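Long-range contacts in leucine aminopeptidase 1 (Caenorhabditis elegans, PDB 2HB6), which releases N-terminal amino acids, preferably leucine, from peptides as a two-metal aminopeptidase of the M17 family, and probably serves in digestion: residues A[248-253]-A[355-360]; A[336-341]-A[438-443]; A[361-366]-A[455-460]. The protein carries 1 engineered substitution. One frame throughout, in Å; residues are numbered along the deposited sequence. Where two conformers were deposited one is given.

All three contacts belong to the catalytic domain and are largely buried, but at different depths: the centres of contacts 1 and 3 lie about 12 and 11 Å from the centre of the chain, that of contact 2 about 19 Å. Contacts 1 and 3 share strand 356-361, first as a regular backbone ladder with strand 246-254, then at its end beside strand 452-457, where side chains take over the bonding. Contact 2 pairs two helices through apolar side chains, its polar bonds going to a sulfate. Helix 337-350 ties the three together, since Leu-341 touches Val-250 of contact 1 and Ala-361 of contact 3. Among the touching residues, Arg-338, Leu-363, Thr-364 and Ala-459 are the partly exposed ones.

Contact 1: A[248-253]-A[355-360]; sequences ALVGKG and TTIFDM. With NA (sodium ion), chain F.
Ala-248 to Lys-252 and Thr-356 to Met-360 run side by side as parallel neighbours in the mixed sheet of the catalytic domain, an alpha/beta/alpha sandwich with helices over both faces. The evidence is an unbroken five-bond ladder and an angle of only 18° between the strand directions. Ala-248 N gives to Thr-356 O at 2.9 Å, and the alternation continues through Phe-358 N to Ala-248 O, Val-250 N to Phe-358 O (2.8 Å) and Met-360 N to Val-250 O, ending with Lys-252 N to Met-360 O at 3.1 Å. Leu-249 and Gly-251 direct their backbone groups the other way, to strand 297-307, so strand 246-254 is bonded along both edges.

Packing is tight through the middle of the ladder. On one face Leu-249 and Phe-358 lie alongside, pointing the same way; each sets CG beside its own backbone N (chi1 -54° and -60°), and the two CD2 atoms meet at 3.8 Å, with helices 277-290 and 473-480 covering them. On the other face Val-250 CG2 touches Ile-357 CG2 at 4.1 Å beneath helix 337-350. Asp-359 shares this face, but its carboxylate leads away to His-455 and Trp-453, which satisfy its two oxygens.

The ends are looser. The ladder stops at Thr-356, next to exposed Thr-355; Thr-356, whose O still takes Ala-248 N, spends its OG1 on Arg-452. At the far end the side chain of Lys-252 leads away from the ladder that its backbone N closes: it is extended from CB onward, with CG anti to the backbone N, and reaches the metal site, where by similarity it is a ligand of the second zinc ion. There NZ lies 2.3 Å from the sodium ion modelled here.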
loop_
_atom_site.group_PDB
_atom_site.type_symbol
_atom_site.label_atom_id
_atom_site.label_comp_id
_atom_site.label_asym_id
_atom_site.label_seq_id
_atom_site.Cartn_x
_atom_site.Cartn_y
_atom_site.Cartn_z
ATOM N N ALA A 248 -20.836 32.603 -20.814
ATOM C CA ALA A 248 -20.189 32.568 -19.504
ATOM C C ALA A 248 -18.957 31.680 -19.508
ATOM O O ALA A 248 -18.988 30.552 -20.004
ATOM C CB ALA A 248 -21.160 32.131 -18.426
ATOM N N LEU A 249 -17.863 32.208 -18.954
ATOM C CA LEU A 249 -16.639 31.440 -18.703
ATOM C C LEU A 249 -16.503 31.201 -17.191
ATOM O O LEU A 249 -16.144 32.107 -16.433
ATOM C CB LEU A 249 -15.412 32.222 -19.210
ATOM C CG LEU A 249 -15.497 32.669 -20.672
ATOM C CD1 LEU A 249 -14.411 33.658 -21.013
ATOM C CD2 LEU A 249 -15.454 31.468 -21.621
ATOM N N VAL A 250 -16.828 29.992 -16.761
ATOM C CA VAL A 250 -16.840 29.653 -15.336
ATOM C C VAL A 250 -15.520 28.930 -15.029
ATOM O O VAL A 250 -15.167 27.983 -15.711
ATOM C CB VAL A 250 -18.058 28.758 -14.983
ATOM C CG1 VAL A 250 -18.133 28.497 -13.465
ATOM C CG2 VAL A 250 -19.370 29.427 -15.483
ATOM N N GLY A 251 -14.781 29.395 -14.025
ATOM C CA GLY A 251 -13.452 28.856 -13.756
ATOM C C GLY A 251 -13.321 28.326 -12.342
ATOM O O GLY A 251 -13.801 28.946 -11.402
ATOM N N LYS A 252 -12.661 27.176 -12.188
ATOM C CA LYS A 252 -12.412 26.613 -10.867
ATOM C C LYS A 252 -11.201 27.274 -10.238
ATOM O O LYS A 252 -10.076 27.136 -10.743
ATOM C CB LYS A 252 -12.185 25.101 -10.961
ATOM C CG LYS A 252 -11.782 24.446 -9.634
ATOM C CD LYS A 252 -11.243 23.035 -9.896
ATOM C CE LYS A 252 -10.638 22.531 -8.623
ATOM N NZ LYS A 252 -10.279 21.069 -8.662
ATOM N N GLY A 253 -11.434 27.978 -9.132
ATOM C CA GLY A 253 -10.383 28.769 -8.479
ATOM C C GLY A 253 -10.077 28.270 -7.083
ATOM O O GLY A 253 -10.142 29.033 -6.107
ATOM N N THR A 355 -26.463 31.546 -22.397
ATOM C CA THR A 355 -26.989 30.498 -23.278
ATOM C C THR A 355 -25.849 29.666 -23.847
ATOM O O THR A 355 -26.070 28.617 -24.477
ATOM C CB THR A 355 -27.794 31.100 -24.450
ATOM O OG1 THR A 355 -26.980 32.060 -25.140
ATOM C CG2 THR A 355 -29.060 31.776 -23.935
ATOM N N THR A 356 -24.626 30.144 -23.624
ATOM C CA THR A 356 -23.425 29.341 -23.869
ATOM C C THR A 356 -22.571 29.362 -22.593
ATOM O O THR A 356 -22.124 30.422 -22.162
ATOM C CB THR A 356 -22.600 29.850 -25.091
ATOM O OG1 THR A 356 -23.465 30.017 -26.221
ATOM C CG2 THR A 356 -21.539 28.821 -25.463
ATOM N N ILE A 357 -22.405 28.198 -21.963
ATOM C CA ILE A 357 -21.745 28.120 -20.648
ATOM C C ILE A 357 -20.572 27.161 -20.742
ATOM O O ILE A 357 -20.753 25.978 -21.006
ATOM C CB ILE A 357 -22.707 27.684 -19.498
ATOM C CG1 ILE A 357 -23.919 28.629 -19.394
ATOM C CG2 ILE A 357 -21.945 27.604 -18.132
ATOM C CD1 ILE A 357 -25.017 28.117 -18.504
ATOM N N PHE A 358 -19.366 27.707 -20.594
ATOM C CA PHE A 358 -18.130 26.923 -20.496
ATOM C C PHE A 358 -17.684 26.888 -19.050
ATOM O O PHE A 358 -17.684 27.914 -18.369
ATOM C CB PHE A 358 -16.990 27.576 -21.297
ATOM C CG PHE A 358 -17.268 27.721 -22.749
ATOM C CD1 PHE A 358 -16.974 26.688 -23.623
ATOM C CD2 PHE A 358 -17.786 28.918 -23.261
ATOM C CE1 PHE A 358 -17.216 26.815 -24.989
ATOM C CE2 PHE A 358 -18.028 29.059 -24.619
ATOM C CZ PHE A 358 -17.742 28.018 -25.487
ATOM N N ASP A 359 -17.296 25.713 -18.569
ATOM C CA ASP A 359 -16.579 25.655 -17.306
ATOM C C ASP A 359 -15.224 25.001 -17.547
ATOM O O ASP A 359 -15.122 24.051 -18.310
ATOM C CB ASP A 359 -17.405 24.997 -16.175
ATOM C CG ASP A 359 -17.488 23.476 -16.289
ATOM O OD1 ASP A 359 -18.462 22.986 -16.891
ATOM O OD2 ASP A 359 -16.589 22.775 -15.758
ATOM N N MET A 360 -14.176 25.568 -16.957
ATOM C CA MET A 360 -12.835 25.043 -17.164
ATOM C C MET A 360 -12.172 24.889 -15.806
ATOM O O MET A 360 -12.289 25.763 -14.944
ATOM C CB MET A 360 -12.015 25.955 -18.087
ATOM C CG MET A 360 -10.626 25.384 -18.467
ATOM S SD MET A 360 -9.659 26.358 -19.657
ATOM C CE MET A 360 -9.243 27.833 -18.692
HETATM NA NA NA F . -9.528 20.528 -6.539
#

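Contact 2: A[336-341]-A[438-443]; sequences EGRLIL and GLLIGA. Engineered in segment 438-443: Leu-440 (natural residue Phe). With NA (sodium ion), chain F; NA (sodium ion), chain G; SO4 (sulfate ion), chain C.
Sulfate atom O2 is gripped twice by Arg-338, the residue whose aliphatic stem also packs against Leu-440: the backbone N of Arg-338 reaches O2 at 2.8 Å, and NE of the same residue reaches it at 2.8 Å as well. The side chain is folded back to make this possible, with CG between the backbone N and the carbonyl carbon (chi1 61°) and a further bend at chi3. The guanidinium takes the sulfate at its edge, the sulfur lying in its plane, and NH2 adds a nearly straight bond (172°) to O3 at 3.1 Å. Gly-337 N holds O4 at 3.0 Å, and a side chain at Gly-337 would run into the sulfate. Asn-423 O takes NH1, which helps to fix the rotation of the group.

Backbone N-H groups and an arginine at the start of helix 337-350 thus form an anion site beside the two sodium ions; in the bovine relative a bicarbonate is held by the equivalent arginine, and sulfate probably occupies that place here. Helix 433-442 flanks the site: the segments 337-341 and 438-442 run 26° apart, their axes approaching to 8.5 Å.

Between the helices the touch is apolar. CD1 of Leu-440, an engineered residue replacing phenylalanine, lies 3.7 Å from Arg-338 CG, the two side chains crossing at about a right angle. Ile-441 wedges in next to it: CG1 comes within 3.5 Å of Arg-338 O, while its CD1 meets Leu-341 CD1 at 3.8 Å.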
loop_
_atom_site.group_PDB
_atom_site.type_symbol
_atom_site.label_atom_id
_atom_site.label_comp_id
_atom_site.label_asym_id
_atom_site.label_seq_id
_atom_site.Cartn_x
_atom_site.Cartn_y
_atom_site.Cartn_z
ATOM N N GLU A 336 -14.143 18.219 -4.575
ATOM C CA GLU A 336 -14.816 19.453 -4.131
ATOM C C GLU A 336 -14.930 20.507 -5.227
ATOM O O GLU A 336 -15.815 21.360 -5.203
ATOM C CB GLU A 336 -14.045 20.054 -2.944
ATOM C CG GLU A 336 -12.863 20.979 -3.320
ATOM C CD GLU A 336 -11.729 20.260 -4.026
ATOM O OE1 GLU A 336 -11.044 20.899 -4.872
ATOM O OE2 GLU A 336 -11.521 19.048 -3.772
ATOM N N GLY A 337 -13.991 20.462 -6.177
ATOM C CA GLY A 337 -13.955 21.399 -7.270
ATOM C C GLY A 337 -15.233 21.377 -8.080
ATOM O O GLY A 337 -15.756 22.412 -8.468
ATOM N N ARG A 338 -15.759 20.182 -8.311
ATOM C CA ARG A 338 -16.971 20.051 -9.078
ATOM C C ARG A 338 -18.160 20.646 -8.312
ATOM O O ARG A 338 -19.134 21.087 -8.932
ATOM C CB ARG A 338 -17.205 18.572 -9.438
ATOM C CG ARG A 338 -17.376 17.640 -8.219
ATOM C CD ARG A 338 -17.182 16.170 -8.627
ATOM N NE ARG A 338 -15.771 15.853 -8.833
ATOM C CZ ARG A 338 -15.299 14.625 -9.037
ATOM N NH1 ARG A 338 -16.131 13.606 -9.072
ATOM N NH2 ARG A 338 -14.000 14.420 -9.204
ATOM N N LEU A 339 -18.095 20.671 -6.974
ATOM C CA LEU A 339 -19.204 21.249 -6.197
ATOM C C LEU A 339 -19.285 22.764 -6.435
ATOM O O LEU A 339 -20.365 23.315 -6.651
ATOM C CB LEU A 339 -19.054 20.974 -4.697
ATOM C CG LEU A 339 -19.160 19.508 -4.228
ATOM C CD1 LEU A 339 -18.816 19.385 -2.743
ATOM C CD2 LEU A 339 -20.547 18.977 -4.498
ATOM N N ILE A 340 -18.141 23.440 -6.386
ATOM C CA ILE A 340 -18.153 24.901 -6.522
ATOM C C ILE A 340 -18.557 25.294 -7.952
ATOM O O ILE A 340 -19.251 26.302 -8.155
ATOM C CB ILE A 340 -16.827 25.554 -6.037
ATOM C CG1 ILE A 340 -15.692 25.343 -7.053
ATOM C CG2 ILE A 340 -16.441 24.979 -4.638
ATOM C CD1 ILE A 340 -14.370 26.123 -6.740
ATOM N N LEU A 341 -18.157 24.467 -8.927
ATOM C CA LEU A 341 -18.492 24.686 -10.335
ATOM C C LEU A 341 -19.977 24.480 -10.627
ATOM O O LEU A 341 -20.543 25.170 -11.473
ATOM C CB LEU A 341 -17.664 23.780 -11.241
ATOM C CG LEU A 341 -16.197 24.189 -11.366
ATOM C CD1 LEU A 341 -15.432 23.083 -12.023
ATOM C CD2 LEU A 341 -16.033 25.513 -12.116
ATOM N N GLY A 438 -17.542 15.709 -14.537
ATOM C CA GLY A 438 -18.277 16.690 -15.335
ATOM C C GLY A 438 -19.779 16.592 -15.168
ATOM O O GLY A 438 -20.470 17.608 -15.104
ATOM N N LEU A 439 -20.298 15.366 -15.085
ATOM C CA LEU A 439 -21.742 15.181 -14.971
ATOM C C LEU A 439 -22.302 15.647 -13.631
ATOM O O LEU A 439 -23.454 16.055 -13.564
ATOM C CB LEU A 439 -22.134 13.721 -15.235
ATOM C CG LEU A 439 -21.957 13.256 -16.688
ATOM C CD1 LEU A 439 -22.126 11.726 -16.754
ATOM C CD2 LEU A 439 -22.939 13.960 -17.667
ATOM N N LEU A 440 -21.498 15.584 -12.566
ATOM C CA LEU A 440 -21.922 16.185 -11.294
ATOM C C LEU A 440 -22.295 17.669 -11.501
ATOM O O LEU A 440 -23.345 18.132 -11.051
ATOM C CB LEU A 440 -20.812 16.075 -10.238
ATOM C CG LEU A 440 -21.076 16.624 -8.819
ATOM C CD1 LEU A 440 -21.000 18.163 -8.688
ATOM C CD2 LEU A 440 -22.412 16.084 -8.255
ATOM N N ILE A 441 -21.410 18.401 -12.169
ATOM C CA ILE A 441 -21.617 19.822 -12.442
ATOM C C ILE A 441 -22.898 20.000 -13.277
ATOM O O ILE A 441 -23.808 20.772 -12.912
ATOM C CB ILE A 441 -20.392 20.379 -13.225
ATOM C CG1 ILE A 441 -19.132 20.317 -12.343
ATOM C CG2 ILE A 441 -20.668 21.802 -13.745
ATOM C CD1 ILE A 441 -17.818 20.409 -13.145
ATOM N N GLY A 442 -22.966 19.253 -14.375
ATOM C CA GLY A 442 -24.083 19.342 -15.330
ATOM C C GLY A 442 -25.443 18.982 -14.769
ATOM O O GLY A 442 -26.461 19.516 -15.210
ATOM N N ALA A 443 -25.465 18.092 -13.779
ATOM C CA ALA A 443 -26.713 17.687 -13.129
ATOM C C ALA A 443 -27.471 18.871 -12.538
ATOM O O ALA A 443 -28.655 18.769 -12.243
ATOM C CB ALA A 443 -26.440 16.662 -12.045
HETATM NA NA NA F . -9.528 20.528 -6.539
HETATM NA NA NA G . -9.752 17.952 -5.562
HETATM S S SO4 C . -12.627 18.150 -8.304
HETATM O O1 SO4 C . -12.308 19.262 -9.187
HETATM O O2 SO4 C . -14.060 17.973 -8.134
HETATM O O3 SO4 C . -12.182 16.874 -8.878
HETATM O O4 SO4 C . -11.993 18.430 -7.041
HETATM O O HOH W 1 -8.611 16.116 -7.557
#

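Contact 3: A[361-366]-A[455-460]; sequences ATLTGA and HLDIAA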
loop_
_atom_site.group_PDB
_atom_site.type_symbol
_atom_site.label_atom_id
_atom_site.label_comp_id
_atom_site.label_asym_id
_atom_site.label_seq_id
_atom_site.Cartn_x
_atom_site.Cartn_y
_atom_site.Cartn_z
ATOM N N ALA A 361 -11.517 23.748 -15.604
ATOM C CA ALA A 361 -11.079 23.352 -14.285
ATOM C C ALA A 361 -9.985 22.310 -14.388
ATOM O O ALA A 361 -9.971 21.499 -15.312
ATOM C CB ALA A 361 -12.231 22.794 -13.493
ATOM N N THR A 362 -9.091 22.333 -13.409
ATOM C CA THR A 362 -8.149 21.244 -13.166
ATOM C C THR A 362 -8.826 20.239 -12.215
ATOM O O THR A 362 -8.755 20.390 -11.005
ATOM C CB THR A 362 -6.846 21.798 -12.495
ATOM O OG1 THR A 362 -7.200 22.515 -11.307
ATOM C CG2 THR A 362 -6.121 22.760 -13.427
ATOM N N LEU A 363 -9.561 19.282 -12.749
ATOM C CA LEU A 363 -10.299 18.385 -11.879
ATOM C C LEU A 363 -9.753 17.089 -11.393
ATOM O O LEU A 363 -9.680 16.837 -10.212
ATOM C CB LEU A 363 -11.644 18.036 -12.468
ATOM C CG LEU A 363 -12.711 19.069 -12.657
ATOM C CD1 LEU A 363 -12.578 19.448 -14.107
ATOM C CD2 LEU A 363 -14.039 18.423 -12.398
ATOM N N THR A 364 -9.515 16.199 -12.326
ATOM C CA THR A 364 -9.119 14.871 -11.962
ATOM C C THR A 364 -7.808 14.435 -12.545
ATOM O O THR A 364 -7.430 14.842 -13.626
ATOM C CB THR A 364 -10.198 13.895 -12.475
ATOM O OG1 THR A 364 -10.340 14.059 -13.894
ATOM C CG2 THR A 364 -11.560 14.269 -11.957
ATOM N N GLY A 365 -7.151 13.556 -11.810
ATOM C CA GLY A 365 -5.936 12.973 -12.281
ATOM C C GLY A 365 -6.386 12.008 -13.368
ATOM O O GLY A 365 -5.606 11.678 -14.243
ATOM N N ALA A 366 -7.657 11.587 -13.326
ATOM C CA ALA A 366 -8.168 10.667 -14.323
ATOM C C ALA A 366 -8.158 11.284 -15.720
ATOM O O ALA A 366 -8.123 10.546 -16.717
ATOM C CB ALA A 366 -9.563 10.224 -13.962
ATOM N N HIS A 455 -17.922 21.430 -20.601
ATOM C CA HIS A 455 -17.059 21.252 -19.448
ATOM C C HIS A 455 -15.681 20.859 -19.961
ATOM O O HIS A 455 -15.578 19.995 -20.825
ATOM C CB HIS A 455 -17.629 20.130 -18.581
ATOM C CG HIS A 455 -16.661 19.578 -17.587
ATOM N ND1 HIS A 455 -16.298 20.259 -16.443
ATOM C CD2 HIS A 455 -15.976 18.407 -17.564
ATOM C CE1 HIS A 455 -15.440 19.527 -15.756
ATOM N NE2 HIS A 455 -15.235 18.395 -16.408
ATOM N N LEU A 456 -14.637 21.510 -19.449
ATOM C CA LEU A 456 -13.275 21.322 -19.962
ATOM C C LEU A 456 -12.303 21.047 -18.818
ATOM O O LEU A 456 -12.030 21.928 -17.988
ATOM C CB LEU A 456 -12.797 22.551 -20.776
ATOM C CG LEU A 456 -11.422 22.465 -21.470
ATOM C CD1 LEU A 456 -11.359 21.330 -22.531
ATOM C CD2 LEU A 456 -11.065 23.807 -22.107
ATOM N N ASP A 457 -11.768 19.829 -18.782
ATOM C CA ASP A 457 -10.873 19.395 -17.694
ATOM C C ASP A 457 -9.431 19.553 -18.186
ATOM O O ASP A 457 -9.013 18.921 -19.168
ATOM C CB ASP A 457 -11.178 17.921 -17.332
ATOM C CG ASP A 457 -10.490 17.449 -16.045
ATOM O OD1 ASP A 457 -9.513 18.056 -15.557
ATOM O OD2 ASP A 457 -10.947 16.428 -15.513
ATOM N N ILE A 458 -8.665 20.399 -17.501
ATOM C CA ILE A 458 -7.320 20.755 -17.972
ATOM C C ILE A 458 -6.239 20.423 -16.937
ATOM O O ILE A 458 -5.143 20.988 -16.967
ATOM C CB ILE A 458 -7.233 22.256 -18.355
ATOM C CG1 ILE A 458 -7.574 23.153 -17.146
ATOM C CG2 ILE A 458 -8.188 22.556 -19.512
ATOM C CD1 ILE A 458 -7.131 24.643 -17.323
ATOM N N ALA A 459 -6.555 19.501 -16.033
ATOM C CA ALA A 459 -5.635 19.096 -14.965
ATOM C C ALA A 459 -4.176 18.945 -15.407
ATOM O O ALA A 459 -3.290 19.590 -14.850
ATOM C CB ALA A 459 -6.128 17.829 -14.303
ATOM N N ALA A 460 -3.928 18.126 -16.430
ATOM C CA ALA A 460 -2.563 17.912 -16.923
ATOM C C ALA A 460 -2.022 18.965 -17.909
ATOM O O ALA A 460 -0.879 19.393 -17.756
ATOM C CB ALA A 460 -2.385 16.466 -17.479
#
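This is a strand-end contact: Ala-361 and Asp-457 form a parallel bridge where strands 356-361 and 452-457 give way to loops beside the metal site. Ala-361 uses both backbone groups, N to Leu-456 O at 3.0 Å and O to Ile-458 N at 2.8 Å.

Past the bridge the carboxylate of Asp-457 takes over. Its CG stands anti to the backbone N (chi1 -169°), which carries the oxygens toward the departing loop. OD1 receives Leu-363 N at 3.1 Å from well above the carboxylate plane, whereas OD2 receives Thr-364 OG1 at 2.9 Å on its syn side, only 16° out of that plane. Active sites of open alpha/beta domains commonly gather, as here, at the C-terminal ends of parallel strands; Thr-362 OG1 bonds to Asp-275, a zinc ligand by similarity, and so is placed as a second-shell partner. With an alanine in place of Asp-457, Leu-363 N and Thr-364 OG1 would probably lose their acceptors here and the loop be freer to shift from the strand.

Leu-363 comes from the opposite direction to His-455 and touches the imidazole at its edge, CD1 lying 3.3 Å from CE1. The imidazole is also held at ND1, by the carboxylate of Asp-359. Across the loop, Ala-459 CB approaches Thr-364 O at 3.3 Å.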